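PDB 4CN9: proximal thread matrix protein 1, which probably binds collagen in the matrix of the mussel byssus, through von Willebrand factor type A domains, one of which carries a zinc-occupied MIDAS motif. Local coordinates for residues V284-K289 with D432-A437. Residues are numbered along the deposited sequence; the frame is centred on the assembly and turned at random.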
ATOM      1  N   VAL A 284      18.658 -11.651  -2.229  1.00 15.20           N
ATOM      2  CA  VAL A 284      18.392 -13.070  -2.412  1.00 16.16           C
ATOM      3  C   VAL A 284      18.770 -13.862  -1.154  1.00 19.93           C
ATOM      4  O   VAL A 284      18.033 -14.751  -0.714  1.00 17.94           O
ATOM      5  CB  VAL A 284      19.127 -13.618  -3.656  1.00 18.44           C
ATOM      6  CG1 VAL A 284      19.103 -15.128  -3.684  1.00 17.46           C
ATOM      7  CG2 VAL A 284      18.486 -13.045  -4.935  1.00 16.59           C
ATOM      8  N   ASP A 285      19.926 -13.536  -0.587  1.00 21.10           N
ATOM      9  CA  ASP A 285      20.428 -14.243   0.593  1.00 22.78           C
ATOM     10  C   ASP A 285      19.547 -14.095   1.828  1.00 24.16           C
ATOM     11  O   ASP A 285      19.667 -14.879   2.762  1.00 22.38           O
ATOM     12  CB  ASP A 285      21.853 -13.782   0.931  1.00 22.06           C
ATOM     13  CG  ASP A 285      22.907 -14.492   0.104  1.00 28.50           C
ATOM     14  OD1 ASP A 285      22.632 -15.611  -0.406  1.00 30.44           O
ATOM     15  OD2 ASP A 285      24.021 -13.934  -0.023  1.00 34.67           O
ATOM     16  N   ARG A 286      18.665 -13.100   1.845  1.00 19.85           N
ATOM     17  CA  ARG A 286      17.812 -12.875   3.000  1.00 20.98           C
ATOM     18  C   ARG A 286      16.570 -13.751   2.999  1.00 25.04           C
ATOM     19  O   ARG A 286      15.851 -13.806   3.997  1.00 25.18           O
ATOM     20  CB  ARG A 286      17.428 -11.396   3.106  1.00 21.97           C
ATOM     21  CG  ARG A 286      18.632 -10.492   3.258  1.00 24.40           C
ATOM     22  CD  ARG A 286      19.199 -10.569   4.660  1.00 25.14           C
ATOM     23  NE  ARG A 286      18.266  -9.990   5.614  1.00 24.72           N
ATOM     24  CZ  ARG A 286      18.318  -8.738   6.049  1.00 24.97           C
ATOM     25  NH1 ARG A 286      19.277  -7.918   5.638  1.00 33.63           N
ATOM     26  NH2 ARG A 286      17.411  -8.310   6.909  1.00 33.24           N
ATOM     27  N   PHE A 287      16.311 -14.455   1.901  1.00 21.65           N
ATOM     28  CA  PHE A 287      15.180 -15.388   1.885  1.00 21.20           C
ATOM     29  C   PHE A 287      15.594 -16.769   2.398  1.00 25.43           C
ATOM     30  O   PHE A 287      16.719 -17.223   2.180  1.00 22.80           O
ATOM     31  CB  PHE A 287      14.534 -15.451   0.498  1.00 19.81           C
ATOM     32  CG  PHE A 287      13.782 -14.196   0.138  1.00 18.14           C
ATOM     33  CD1 PHE A 287      14.451 -13.098  -0.351  1.00 18.89           C
ATOM     34  CD2 PHE A 287      12.417 -14.102   0.351  1.00 19.98           C
ATOM     35  CE1 PHE A 287      13.777 -11.931  -0.647  1.00 22.70           C
ATOM     36  CE2 PHE A 287      11.731 -12.937   0.035  1.00 21.72           C
ATOM     37  CZ  PHE A 287      12.404 -11.855  -0.454  1.00 20.13           C
ATOM     38  N   ASN A 288      14.672 -17.424   3.090  1.00 23.08           N
ATOM     39  CA  ASN A 288      14.972 -18.659   3.801  1.00 27.27           C
ATOM     40  C   ASN A 288      15.254 -19.806   2.843  1.00 30.58           C
ATOM     41  O   ASN A 288      16.152 -20.609   3.079  1.00 28.08           O
ATOM     42  CB  ASN A 288      13.809 -19.035   4.719  1.00 25.25           C
ATOM     43  CG  ASN A 288      14.073 -20.315   5.489  1.00 27.78           C
ATOM     44  OD1 ASN A 288      15.015 -20.385   6.271  1.00 28.18           O
ATOM     45  ND2 ASN A 288      13.255 -21.340   5.251  1.00 28.87           N
ATOM     46  N   LYS A 289      14.493 -19.866   1.755  1.00 25.21           N
ATOM     47  CA  LYS A 289      14.593 -20.975   0.826  1.00 28.01           C
ATOM     48  C   LYS A 289      14.133 -20.556  -0.555  1.00 27.22           C
ATOM     49  O   LYS A 289      13.050 -19.994  -0.706  1.00 24.72           O
ATOM     50  CB  LYS A 289      13.731 -22.156   1.283  1.00 26.88           C
ATOM     51  CG  LYS A 289      13.934 -23.390   0.399  1.00 33.12           C
ATOM     52  CD  LYS A 289      13.388 -24.673   1.016  1.00 49.88           C
ATOM     53  CE  LYS A 289      11.869 -24.702   1.026  1.00 52.67           C
ATOM     54  NZ  LYS A 289      11.337 -25.803   1.889  1.00 55.70           N
ATOM     55  N   ASP A 432      15.262  -1.751   4.716  1.00 22.80           N
ATOM     56  CA  ASP A 432      13.920  -1.319   4.373  1.00 25.23           C
ATOM     57  C   ASP A 432      13.432  -2.020   3.111  1.00 18.68           C
ATOM     58  O   ASP A 432      12.268  -2.404   3.030  1.00 21.01           O
ATOM     59  CB  ASP A 432      13.864   0.200   4.195  1.00 27.99           C
ATOM     60  CG  ASP A 432      13.913   0.944   5.517  1.00 36.98           C
ATOM     61  OD1 ASP A 432      13.577   0.332   6.550  1.00 35.86           O
ATOM     62  OD2 ASP A 432      14.279   2.144   5.518  1.00 41.36           O
ATOM     63  N   VAL A 433      14.307  -2.210   2.133  1.00 20.32           N
ATOM     64  CA  VAL A 433      13.875  -2.871   0.897  1.00 18.79           C
ATOM     65  C   VAL A 433      13.554  -4.339   1.146  1.00 19.52           C
ATOM     66  O   VAL A 433      12.556  -4.832   0.659  1.00 20.23           O
ATOM     67  CB  VAL A 433      14.875  -2.680  -0.267  1.00 19.60           C
ATOM     68  CG1 VAL A 433      14.527  -3.577  -1.443  1.00 19.22           C
ATOM     69  CG2 VAL A 433      14.887  -1.217  -0.699  1.00 17.03           C
ATOM     70  N   VAL A 434      14.383  -5.022   1.936  1.00 22.07           N
ATOM     71  CA  VAL A 434      14.137  -6.420   2.305  1.00 20.34           C
ATOM     72  C   VAL A 434      12.785  -6.616   3.009  1.00 19.85           C
ATOM     73  O   VAL A 434      12.064  -7.579   2.712  1.00 19.10           O
ATOM     74  CB  VAL A 434      15.304  -6.981   3.173  1.00 24.75           C
ATOM     75  CG1 VAL A 434      14.941  -8.304   3.807  1.00 26.88           C
ATOM     76  CG2 VAL A 434      16.568  -7.134   2.320  1.00 24.36           C
ATOM     77  N   LYS A 435      12.438  -5.717   3.932  1.00 20.46           N
ATOM     78  CA  LYS A 435      11.164  -5.817   4.639  1.00 23.65           C
ATOM     79  C   LYS A 435      10.004  -5.766   3.664  1.00 22.93           C
ATOM     80  O   LYS A 435       9.001  -6.438   3.873  1.00 21.72           O
ATOM     81  CB  LYS A 435      10.968  -4.691   5.661  1.00 25.90           C
ATOM     82  CG  LYS A 435      11.776  -4.826   6.945  1.00 31.55           C
ATOM     83  CD  LYS A 435      11.457  -3.660   7.887  1.00 37.67           C
ATOM     84  CE  LYS A 435      12.410  -3.598   9.076  1.00 48.57           C
ATOM     85  NZ  LYS A 435      12.140  -2.411   9.945  1.00 55.83           N
ATOM     86  N   LEU A 436      10.128  -4.963   2.611  1.00 21.86           N
ATOM     87  CA  LEU A 436       9.097  -4.937   1.574  1.00 17.55           C
ATOM     88  C   LEU A 436       9.177  -6.180   0.670  1.00 20.29           C
ATOM     89  O   LEU A 436       8.162  -6.777   0.346  1.00 20.24           O
ATOM     90  CB  LEU A 436       9.213  -3.657   0.742  1.00 20.21           C
ATOM     91  CG  LEU A 436       9.099  -2.355   1.545  1.00 23.28           C
ATOM     92  CD1 LEU A 436       9.249  -1.139   0.653  1.00 23.01           C
ATOM     93  CD2 LEU A 436       7.778  -2.298   2.291  1.00 28.11           C
ATOM     94  N   ALA A 437      10.381  -6.565   0.250  1.00 18.56           N
ATOM     95  CA  ALA A 437      10.533  -7.745  -0.588  1.00 19.30           C
ATOM     96  C   ALA A 437       9.968  -8.981   0.103  1.00 19.69           C
ATOM     97  O   ALA A 437       9.428  -9.872  -0.558  1.00 20.21           O
ATOM     98  CB  ALA A 437      11.994  -7.971  -0.955  1.00 20.47           C
TER
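Phe287 and Ala437 illustrate how, in the second von Willebrand factor A domain, the turn following helix 272-285 can pack against the last turn of helix 430-437 through a few van der Waals contacts. The far end of the Phe287 ring meets the alanine methyl, CZ lying 3.9 Å from Ala437 CB. Ala437 O comes to the ring edge, near its plane, 3.6 Å from Phe287 CZ, so an aromatic C-H rather than the pi face meets the carbonyl oxygen. The second patch centres on Val434, whose CG1 takes most of Arg286. This methyl lies over one face of the guanidinium, off centre, 3.8 Å above its plane. Val434 CG2 touches Arg286 CG at 4.1 Å. Bends at chi2 (-75°) and chi3 (-68°) fold the arginine so that CB and NH2 both reach CG1, and the two side chains cross nearly perpendicularly. The charge of Arg286 is met just outside the segments: NH2 forms a salt bridge with Glu431 OE1, near the start of helix 430-437. Within the domain's mostly parallel central sheet, Phe287 also packs edge-to-face on Phe297 of strand 295-302, while Val433 and Leu436 rest on Phe418 of strand 417-420.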